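Uncharacterized protein (Leishmania infantum, PDB 4TYZ) is of unknown function but may, as a whole protein, bind and transfer sterols, this chain being its C-terminal GRAM domain. Local coordinates at residues Thr17-Phe22 / Ile39-Leu44; Lys63-Ser68 / Ala102-Trp107; Glu75-Val80 / Phe89-Leu94. All coordinates share one frame; numbering follows the deposited sequence.

Interaction 1: Thr17-Phe22 / Ile39-Leu44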
loop_
_atom_site.group_PDB
_atom_site.type_symbol
_atom_site.label_atom_id
_atom_site.label_comp_id
_atom_site.label_asym_id
_atom_site.label_seq_id
_atom_site.Cartn_x
_atom_site.Cartn_y
_atom_site.Cartn_z
ATOM N N THR A 17 10.849 -5.522 9.675
ATOM C CA THR A 17 11.093 -6.483 8.611
ATOM C C THR A 17 10.141 -6.228 7.447
ATOM O O THR A 17 8.996 -5.806 7.631
ATOM C CB THR A 17 10.921 -7.923 9.086
ATOM O OG1 THR A 17 9.666 -8.041 9.762
ATOM C CG2 THR A 17 12.044 -8.304 10.033
ATOM N N LEU A 18 10.636 -6.466 6.240
ATOM C CA LEU A 18 9.812 -6.323 5.058
ATOM C C LEU A 18 9.184 -7.685 4.786
ATOM O O LEU A 18 9.868 -8.626 4.360
ATOM C CB LEU A 18 10.635 -5.832 3.863
ATOM C CG LEU A 18 9.819 -5.518 2.609
ATOM C CD1 LEU A 18 8.767 -4.460 2.907
ATOM C CD2 LEU A 18 10.721 -5.053 1.464
ATOM N N LEU A 19 7.888 -7.801 5.062
ATOM C CA LEU A 19 7.205 -9.087 4.946
ATOM C C LEU A 19 6.810 -9.393 3.519
ATOM O O LEU A 19 6.863 -10.545 3.088
ATOM C CB LEU A 19 5.960 -9.119 5.833
ATOM C CG LEU A 19 6.205 -8.920 7.324
ATOM C CD1 LEU A 19 4.884 -8.885 8.065
ATOM C CD2 LEU A 19 7.103 -10.029 7.859
ATOM N N ASP A 20 6.398 -8.365 2.786
ATOM C CA ASP A 20 5.950 -8.555 1.417
ATOM C C ASP A 20 5.940 -7.220 0.696
ATOM O O ASP A 20 6.000 -6.159 1.322
ATOM C CB ASP A 20 4.558 -9.196 1.375
ATOM C CG ASP A 20 4.409 -10.201 0.243
ATOM O OD1 ASP A 20 3.575 -11.124 0.377
ATOM O OD2 ASP A 20 5.120 -10.071 -0.775
ATOM N N SER A 21 5.877 -7.274 -0.625
ATOM C CA SER A 21 5.771 -6.056 -1.410
ATOM C C SER A 21 5.049 -6.346 -2.708
ATOM O O SER A 21 5.068 -7.474 -3.202
ATOM C CB SER A 21 7.145 -5.454 -1.694
ATOM O OG SER A 21 7.925 -6.353 -2.467
ATOM N N PHE A 22 4.417 -5.311 -3.250
ATOM C CA PHE A 22 3.542 -5.450 -4.406
ATOM C C PHE A 22 3.634 -4.250 -5.333
ATOM O O PHE A 22 3.689 -3.104 -4.883
ATOM C CB PHE A 22 2.089 -5.628 -3.946
ATOM C CG PHE A 22 1.859 -6.896 -3.183
ATOM C CD1 PHE A 22 1.600 -8.079 -3.855
ATOM C CD2 PHE A 22 1.934 -6.913 -1.798
ATOM C CE1 PHE A 22 1.414 -9.260 -3.153
ATOM C CE2 PHE A 22 1.743 -8.096 -1.093
ATOM C CZ PHE A 22 1.488 -9.264 -1.779
ATOM N N ILE A 39 4.626 -4.128 2.969
ATOM C CA ILE A 39 3.938 -4.627 4.149
ATOM C C ILE A 39 4.979 -5.027 5.194
ATOM O O ILE A 39 5.860 -5.843 4.925
ATOM C CB ILE A 39 3.037 -5.804 3.785
ATOM C CG1 ILE A 39 1.915 -5.299 2.864
ATOM C CG2 ILE A 39 2.478 -6.473 5.027
ATOM C CD1 ILE A 39 1.153 -6.377 2.196
ATOM N N THR A 40 4.898 -4.401 6.363
ATOM C CA THR A 40 5.768 -4.736 7.471
ATOM C C THR A 40 4.875 -5.148 8.642
ATOM O O THR A 40 3.644 -5.105 8.527
ATOM C CB THR A 40 6.706 -3.549 7.853
ATOM O OG1 THR A 40 6.002 -2.607 8.676
ATOM C CG2 THR A 40 7.227 -2.854 6.603
ATOM N N PRO A 41 5.471 -5.590 9.757
ATOM C CA PRO A 41 4.563 -6.019 10.827
ATOM C C PRO A 41 3.667 -4.899 11.386
ATOM O O PRO A 41 2.548 -5.190 11.810
ATOM C CB PRO A 41 5.526 -6.539 11.904
ATOM C CG PRO A 41 6.739 -6.991 11.132
ATOM C CD PRO A 41 6.870 -5.981 10.014
ATOM N N HIS A 42 4.126 -3.650 11.357
ATOM C CA HIS A 42 3.351 -2.554 11.946
ATOM C C HIS A 42 2.870 -1.505 10.948
ATOM O O HIS A 42 2.029 -0.673 11.305
ATOM C CB HIS A 42 4.170 -1.850 13.032
ATOM C CG HIS A 42 4.491 -2.725 14.197
ATOM N ND1 HIS A 42 5.763 -3.192 14.446
ATOM C CD2 HIS A 42 3.698 -3.239 15.165
ATOM C CE1 HIS A 42 5.740 -3.956 15.526
ATOM N NE2 HIS A 42 4.505 -4.001 15.980
ATOM N N TRP A 43 3.387 -1.549 9.719
ATOM C CA TRP A 43 3.164 -0.464 8.759
ATOM C C TRP A 43 2.776 -0.910 7.372
ATOM O O TRP A 43 3.232 -1.929 6.853
ATOM C CB TRP A 43 4.435 0.421 8.630
ATOM C CG TRP A 43 4.799 1.078 9.917
ATOM C CD1 TRP A 43 5.525 0.528 10.936
ATOM C CD2 TRP A 43 4.434 2.395 10.344
ATOM N NE1 TRP A 43 5.636 1.426 11.979
ATOM C CE2 TRP A 43 4.975 2.579 11.639
ATOM C CE3 TRP A 43 3.706 3.439 9.760
ATOM C CZ2 TRP A 43 4.823 3.771 12.357
ATOM C CZ3 TRP A 43 3.545 4.624 10.474
ATOM C CH2 TRP A 43 4.099 4.778 11.761
ATOM N N LEU A 44 1.909 -0.098 6.794
ATOM C CA LEU A 44 1.561 -0.182 5.393
ATOM C C LEU A 44 2.186 1.018 4.713
ATOM O O LEU A 44 1.879 2.154 5.062
ATOM C CB LEU A 44 0.047 -0.178 5.212
ATOM C CG LEU A 44 -0.324 -0.184 3.738
ATOM C CD1 LEU A 44 0.240 -1.431 3.098
ATOM C CD2 LEU A 44 -1.835 -0.096 3.565
#

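Interaction 2: Lys63-Ser68 / Ala102-Trp107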
loop_
_atom_site.group_PDB
_atom_site.type_symbol
_atom_site.label_atom_id
_atom_site.label_comp_id
_atom_site.label_asym_id
_atom_site.label_seq_id
_atom_site.Cartn_x
_atom_site.Cartn_y
_atom_site.Cartn_z
ATOM N N LYS A 63 -8.866 2.050 9.595
ATOM C CA LYS A 63 -10.220 1.720 10.027
ATOM C C LYS A 63 -10.839 0.588 9.209
ATOM O O LYS A 63 -11.585 -0.246 9.737
ATOM C CB LYS A 63 -11.107 2.973 9.945
ATOM C CG LYS A 63 -12.578 2.752 10.307
ATOM C CD LYS A 63 -13.346 4.059 10.174
ATOM C CE LYS A 63 -14.764 3.926 10.704
ATOM N NZ LYS A 63 -15.463 5.239 10.734
ATOM N N ASP A 64 -10.538 0.558 7.914
ATOM C CA ASP A 64 -11.134 -0.437 7.020
ATOM C C ASP A 64 -10.288 -0.581 5.777
ATOM O O ASP A 64 -9.560 0.326 5.402
ATOM C CB ASP A 64 -12.579 -0.051 6.655
ATOM C CG ASP A 64 -13.407 -1.230 6.175
ATOM O OD1 ASP A 64 -12.927 -2.384 6.262
ATOM O OD2 ASP A 64 -14.561 -1.003 5.732
ATOM N N ILE A 65 -10.373 -1.749 5.153
ATOM C CA ILE A 65 -9.664 -2.040 3.910
ATOM C C ILE A 65 -10.659 -2.745 3.006
ATOM O O ILE A 65 -11.207 -3.787 3.379
ATOM C CB ILE A 65 -8.420 -2.919 4.134
ATOM C CG1 ILE A 65 -7.474 -2.253 5.131
ATOM C CG2 ILE A 65 -7.703 -3.200 2.807
ATOM C CD1 ILE A 65 -6.209 -3.054 5.425
ATOM N N ILE A 66 -10.909 -2.167 1.832
ATOM C CA ILE A 66 -11.928 -2.672 0.909
ATOM C C ILE A 66 -11.299 -3.144 -0.395
ATOM O O ILE A 66 -10.452 -2.446 -0.958
ATOM C CB ILE A 66 -12.962 -1.585 0.595
ATOM C CG1 ILE A 66 -13.695 -1.181 1.881
ATOM C CG2 ILE A 66 -13.925 -2.048 -0.475
ATOM C CD1 ILE A 66 -14.654 -0.026 1.687
ATOM N N LYS A 67 -11.688 -4.331 -0.855
ATOM C CA LYS A 67 -11.244 -4.839 -2.146
ATOM C C LYS A 67 -12.266 -4.358 -3.165
ATOM O O LYS A 67 -13.310 -4.985 -3.352
ATOM C CB LYS A 67 -11.122 -6.369 -2.133
ATOM C CG LYS A 67 -10.229 -6.919 -3.233
ATOM C CD LYS A 67 -10.464 -8.392 -3.509
ATOM C CE LYS A 67 -9.909 -9.300 -2.420
ATOM N NZ LYS A 67 -9.967 -10.742 -2.867
ATOM N N SER A 68 -11.971 -3.226 -3.802
ATOM C CA SER A 68 -12.955 -2.476 -4.584
ATOM C C SER A 68 -13.665 -3.301 -5.647
ATOM O O SER A 68 -13.041 -4.060 -6.389
ATOM C CB SER A 68 -12.293 -1.270 -5.262
ATOM O OG SER A 68 -11.494 -0.536 -4.349
ATOM N N ALA A 102 -2.297 -10.349 2.132
ATOM C CA ALA A 102 -1.140 -9.985 2.944
ATOM C C ALA A 102 -1.486 -8.818 3.876
ATOM O O ALA A 102 -1.092 -8.812 5.042
ATOM C CB ALA A 102 0.046 -9.647 2.056
ATOM N N LEU A 103 -2.252 -7.853 3.365
ATOM C CA LEU A 103 -2.759 -6.754 4.190
ATOM C C LEU A 103 -3.612 -7.258 5.337
ATOM O O LEU A 103 -3.386 -6.871 6.480
ATOM C CB LEU A 103 -3.584 -5.764 3.365
ATOM C CG LEU A 103 -2.782 -4.902 2.413
ATOM C CD1 LEU A 103 -3.697 -3.912 1.728
ATOM C CD2 LEU A 103 -1.718 -4.194 3.191
ATOM N N MET A 104 -4.597 -8.105 5.033
ATOM C CA MET A 104 -5.468 -8.661 6.068
ATOM C C MET A 104 -4.677 -9.324 7.173
ATOM O O MET A 104 -4.978 -9.161 8.349
ATOM C CB MET A 104 -6.441 -9.695 5.487
ATOM C CG MET A 104 -7.604 -9.151 4.681
ATOM S SD MET A 104 -8.613 -7.918 5.532
ATOM C CE MET A 104 -7.901 -6.467 4.746
ATOM N N SER A 105 -3.655 -10.080 6.789
ATOM C CA SER A 105 -2.893 -10.856 7.757
ATOM C C SER A 105 -2.242 -9.960 8.801
ATOM O O SER A 105 -2.171 -10.319 9.976
ATOM C CB SER A 105 -1.831 -11.699 7.052
ATOM O OG SER A 105 -2.436 -12.679 6.237
ATOM N N GLN A 106 -1.778 -8.788 8.385
ATOM C CA GLN A 106 -1.129 -7.898 9.340
ATOM C C GLN A 106 -2.124 -6.997 10.038
ATOM O O GLN A 106 -1.990 -6.725 11.226
ATOM C CB GLN A 106 -0.051 -7.050 8.657
ATOM C CG GLN A 106 1.119 -7.858 8.132
ATOM C CD GLN A 106 1.605 -8.895 9.119
ATOM O OE1 GLN A 106 2.009 -8.571 10.237
ATOM N NE2 GLN A 106 1.556 -10.152 8.716
ATOM N N TRP A 107 -3.115 -6.513 9.297
ATOM C CA TRP A 107 -4.101 -5.619 9.875
ATOM C C TRP A 107 -4.977 -6.333 10.905
ATOM O O TRP A 107 -5.259 -5.782 11.969
ATOM C CB TRP A 107 -4.955 -5.011 8.763
ATOM C CG TRP A 107 -5.997 -4.067 9.233
ATOM C CD1 TRP A 107 -5.822 -2.966 10.017
ATOM C CD2 TRP A 107 -7.393 -4.134 8.936
ATOM N NE1 TRP A 107 -7.030 -2.340 10.226
ATOM C CE2 TRP A 107 -8.010 -3.040 9.568
ATOM C CE3 TRP A 107 -8.177 -5.015 8.184
ATOM C CZ2 TRP A 107 -9.382 -2.803 9.484
ATOM C CZ3 TRP A 107 -9.542 -4.776 8.097
ATOM C CH2 TRP A 107 -10.129 -3.682 8.749
#

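Interaction 3: Glu75-Val80 / Phe89-Leu94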
loop_
_atom_site.group_PDB
_atom_site.type_symbol
_atom_site.label_atom_id
_atom_site.label_comp_id
_atom_site.label_asym_id
_atom_site.label_seq_id
_atom_site.Cartn_x
_atom_site.Cartn_y
_atom_site.Cartn_z
ATOM N N GLU A 75 -8.786 -2.769 -14.132
ATOM C CA GLU A 75 -8.845 -2.036 -12.881
ATOM C C GLU A 75 -8.893 -3.037 -11.729
ATOM O O GLU A 75 -9.762 -3.920 -11.702
ATOM C CB GLU A 75 -10.053 -1.095 -12.867
ATOM C CG GLU A 75 -10.011 -0.067 -13.998
ATOM C CD GLU A 75 -11.210 0.860 -14.016
ATOM O OE1 GLU A 75 -12.042 0.780 -13.090
ATOM O OE2 GLU A 75 -11.318 1.670 -14.962
ATOM N N ASN A 76 -7.952 -2.906 -10.806
ATOM C CA ASN A 76 -7.772 -3.819 -9.683
ATOM C C ASN A 76 -7.331 -2.998 -8.490
ATOM O O ASN A 76 -6.120 -2.816 -8.289
ATOM C CB ASN A 76 -6.707 -4.879 -9.990
ATOM C CG ASN A 76 -7.191 -5.937 -10.958
ATOM O OD1 ASN A 76 -7.902 -6.864 -10.572
ATOM N ND2 ASN A 76 -6.794 -5.811 -12.223
ATOM N N ALA A 77 -8.293 -2.487 -7.723
ATOM C CA ALA A 77 -7.986 -1.505 -6.687
ATOM C C ALA A 77 -8.291 -1.989 -5.277
ATOM O O ALA A 77 -9.121 -2.869 -5.065
ATOM C CB ALA A 77 -8.741 -0.206 -6.953
ATOM N N ILE A 78 -7.595 -1.377 -4.326
ATOM C CA ILE A 78 -7.832 -1.564 -2.906
ATOM C C ILE A 78 -7.987 -0.183 -2.289
ATOM O O ILE A 78 -7.233 0.736 -2.609
ATOM C CB ILE A 78 -6.671 -2.309 -2.211
ATOM C CG1 ILE A 78 -6.607 -3.750 -2.707
ATOM C CG2 ILE A 78 -6.828 -2.264 -0.679
ATOM C CD1 ILE A 78 -5.381 -4.518 -2.215
ATOM N N GLU A 79 -8.968 -0.036 -1.412
ATOM C CA GLU A 79 -9.187 1.236 -0.739
ATOM C C GLU A 79 -8.903 1.109 0.741
ATOM O O GLU A 79 -9.404 0.203 1.406
ATOM C CB GLU A 79 -10.617 1.722 -0.943
ATOM C CG GLU A 79 -10.982 1.956 -2.383
ATOM C CD GLU A 79 -12.442 2.312 -2.548
ATOM O OE1 GLU A 79 -12.935 3.165 -1.778
ATOM O OE2 GLU A 79 -13.099 1.729 -3.438
ATOM N N VAL A 80 -8.088 2.025 1.255
ATOM C CA VAL A 80 -7.733 2.020 2.670
ATOM C C VAL A 80 -8.344 3.232 3.353
ATOM O O VAL A 80 -8.090 4.366 2.958
ATOM C CB VAL A 80 -6.210 2.021 2.867
ATOM C CG1 VAL A 80 -5.866 2.090 4.357
ATOM C CG2 VAL A 80 -5.594 0.791 2.224
ATOM N N PHE A 89 -6.346 5.411 -2.107
ATOM C CA PHE A 89 -6.704 4.566 -3.242
ATOM C C PHE A 89 -5.460 3.950 -3.867
ATOM O O PHE A 89 -4.574 4.669 -4.346
ATOM C CB PHE A 89 -7.468 5.366 -4.290
ATOM C CG PHE A 89 -8.795 5.882 -3.816
ATOM C CD1 PHE A 89 -9.922 5.084 -3.887
ATOM C CD2 PHE A 89 -8.917 7.169 -3.326
ATOM C CE1 PHE A 89 -11.153 5.555 -3.468
ATOM C CE2 PHE A 89 -10.153 7.651 -2.903
ATOM C CZ PHE A 89 -11.266 6.840 -2.977
ATOM N N LEU A 90 -5.390 2.623 -3.853
ATOM C CA LEU A 90 -4.297 1.899 -4.504
ATOM C C LEU A 90 -4.863 1.091 -5.660
ATOM O O LEU A 90 -5.834 0.360 -5.501
ATOM C CB LEU A 90 -3.575 0.992 -3.521
ATOM C CG LEU A 90 -3.018 1.706 -2.292
ATOM C CD1 LEU A 90 -2.650 0.685 -1.236
ATOM C CD2 LEU A 90 -1.814 2.536 -2.686
ATOM N N THR A 91 -4.271 1.230 -6.836
ATOM C CA THR A 91 -4.823 0.661 -8.066
ATOM C C THR A 91 -3.758 -0.090 -8.866
ATOM O O THR A 91 -2.599 -0.130 -8.480
ATOM C CB THR A 91 -5.431 1.762 -8.972
ATOM O OG1 THR A 91 -4.378 2.557 -9.537
ATOM C CG2 THR A 91 -6.362 2.666 -8.189
ATOM N N ASN A 92 -4.153 -0.651 -10.016
ATOM C CA ASN A 92 -3.212 -1.282 -10.942
ATOM C C ASN A 92 -2.376 -2.382 -10.283
ATOM O O ASN A 92 -1.195 -2.556 -10.595
ATOM C CB ASN A 92 -2.286 -0.221 -11.560
ATOM C CG ASN A 92 -1.543 -0.723 -12.791
ATOM O OD1 ASN A 92 -2.110 -1.418 -13.639
ATOM N ND2 ASN A 92 -0.267 -0.367 -12.894
ATOM N N PHE A 93 -2.986 -3.130 -9.366
ATOM C CA PHE A 93 -2.278 -4.268 -8.779
ATOM C C PHE A 93 -2.085 -5.357 -9.819
ATOM O O PHE A 93 -3.004 -5.643 -10.587
ATOM C CB PHE A 93 -3.048 -4.852 -7.596
ATOM C CG PHE A 93 -2.885 -4.087 -6.321
ATOM C CD1 PHE A 93 -1.837 -4.368 -5.460
ATOM C CD2 PHE A 93 -3.787 -3.091 -5.977
ATOM C CE1 PHE A 93 -1.692 -3.659 -4.282
ATOM C CE2 PHE A 93 -3.649 -2.380 -4.809
ATOM C CZ PHE A 93 -2.604 -2.665 -3.951
ATOM N N LEU A 94 -0.912 -5.985 -9.827
ATOM C CA LEU A 94 -0.705 -7.196 -10.612
ATOM C C LEU A 94 -1.196 -8.424 -9.847
ATOM O O LEU A 94 -1.645 -9.407 -10.444
ATOM C CB LEU A 94 0.768 -7.363 -10.970
ATOM C CG LEU A 94 1.383 -6.214 -11.770
ATOM C CD1 LEU A 94 2.848 -6.505 -12.061
ATOM C CD2 LEU A 94 0.600 -5.977 -13.055
HETATM O O HOH W 1 -6.324 -0.397 -11.744
#

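Interaction 1: Thr17-Phe22 / Ile39-Leu44
The backbone N-H groups of Leu19 and Asp20 both point at Ile39 O, a classic beta bulge beside the antiparallel hydrogen-bonded pair Asp20-Ile39. Ile39 O takes a 2.8 Å bond from Leu19 N, which comes nearly head-on to the carbonyl, and a weak one from Asp20 N at 3.4 Å. The return bond, from Ile39 N to Asp20 O, measures 3.0 Å and is almost straight at 169°. Beyond the bulge, Thr17 O lies 3.2 Å from Pro41 CD and also receives a CA-H...O contact from Thr40. In one of its two conformers Thr17 lays its hydroxyl against the proline, crossing it at about a right angle, with OG1 3.4 Å from Pro41 CG. Leu19 holds CG beside its backbone N (chi1 -60°), which lets CD1 run slantwise over the proline ring, 4.0 Å from Pro41 CD. On the inner side, Ile39 CD1 touches the edge of the Phe22 ring near its plane, 3.8 Å from CE2. The Thr40 hydroxyl is tied to Glu16, and helix 96-107 packs on Leu19, Phe22 and Ile39. This is a bulged start of the first strand hairpin, 20-28 with 31-39, in the PH-like sheet of a GRAM domain.

Interaction 2: Lys63-Ser68 / Ala102-Trp107
The Trp107 indole carries Ile65 on one face, while the carbonyl of Lys63 meets its edge. Ile65 CD1 rests 3.6 Å above the Trp107 ring plane, off-centre over the indole, and CG1 makes a CH-pi contact 4.3 Å from the centroid of the Trp107 six-membered ring, 14° off the normal. The two side chains lie alongside each other and point opposite ways. Near the ring plane, Lys63 O approaches Trp107 CZ2 at 3.4 Å; Met104 SD sits at another part of the edge. Trp107 CG is anti to the backbone N (chi1 -180°), which sends the indole out from the helix to the strand, where its NE1 bonds to Ile62 O and thus fixes the ring's rotation. Asp64 CA comes to 3.8 Å from Trp107 CH2.

Met104, bent at chi2 and chi3, brings its methyl tip to tip with Ile65, CE lying 3.6 Å from CB of that isoleucine. Leu103 CD1 adds a looser contact, 4.2 Å from Ile65 CG2. Ile65 is thus buried among three helix side chains, with no hydrogen bond between the segments. Strand 63-67 and helix 102-107 run nearly antiparallel, at 163°, with 10.3 Å between their axes. A C-terminal helix packed on a bent antiparallel sheet of strand order 4-3-2-1-7-6-5 is characteristic of PH-like domains; here it meets the outermost strand, 62-67.

Interaction 3: Glu75-Val80 / Phe89-Leu94
Ile78 lies across the Phe93 ring at about a right angle, and these two residues, with Asn76, account for much of the buried surface. The isoleucine methyl CD1 sits over one face of the phenyl, 4.1 Å from the Phe93 ring centroid and 27° off the normal. Ile78 CG1, anti to the carbonyl carbon (chi1 -68°), carries CD1 over the ring at CE2 and CZ. The same ring has Asn76 O in its plane at the edge, 3.3 Å from Phe93 CD2. That carbonyl also accepts a long, weak bond from Phe93 N at 3.3 Å, though a straight one, so one oxygen meets both the backbone and the ring of Phe93. Asn76 CB packs on the backbone of the same residue, 3.8 Å from Phe93 O.

Ile78 further pairs its backbone with Leu90: Ile78 N lies 2.7 Å from Leu90 O. In return, Leu90 N lies 2.9 Å from Ile78 O, and both donors come nearly head-on to the acceptor carbonyl. This is the hydrogen-bonded pair of the antiparallel hairpin 78-82/87-91, part of the PH-like sheet of the GRAM domain; Glu79 and Phe89 form the adjoining non-hydrogen-bonded pair. Their side chains run alongside each other in the same direction, with Glu79 CG, in one of two conformers, 3.6 Å from Phe89 CD1, while Glu79 OE2 is held by Ser68.

Past the strand ends, Asn76 N and Asn92 N both donate to one water, which bridges the two segments beside the weak Phe93 N to Asn76 O bond. Helix 96-107 touches Ile78 through Arg96 and Tyr100 and Phe93 through Ala99.

How the interactions relate
All three contacts reach one antiparallel sheet, and the C-terminal helix 96-107 touches each. Interaction 1 closes first along the chain; interaction 3 then nests within the loop closed by interaction 2. Centres of interactions 1 and 2 are about 13 Å apart, those of 2 and 3 about 12 Å, and those of 1 and 3 about 17 Å, on opposite sides of the chain's centre. Helix residues of interaction 2 touch interaction 1, Ala102 meeting Ile39 and Leu103 meeting Leu44, while strand 62-67 pairs with strand 78-82 of interaction 3. Phe22 and Phe93 connect interactions 1 and 3. The helix thus packs on both halves of the bent sheet in this PH-like domain.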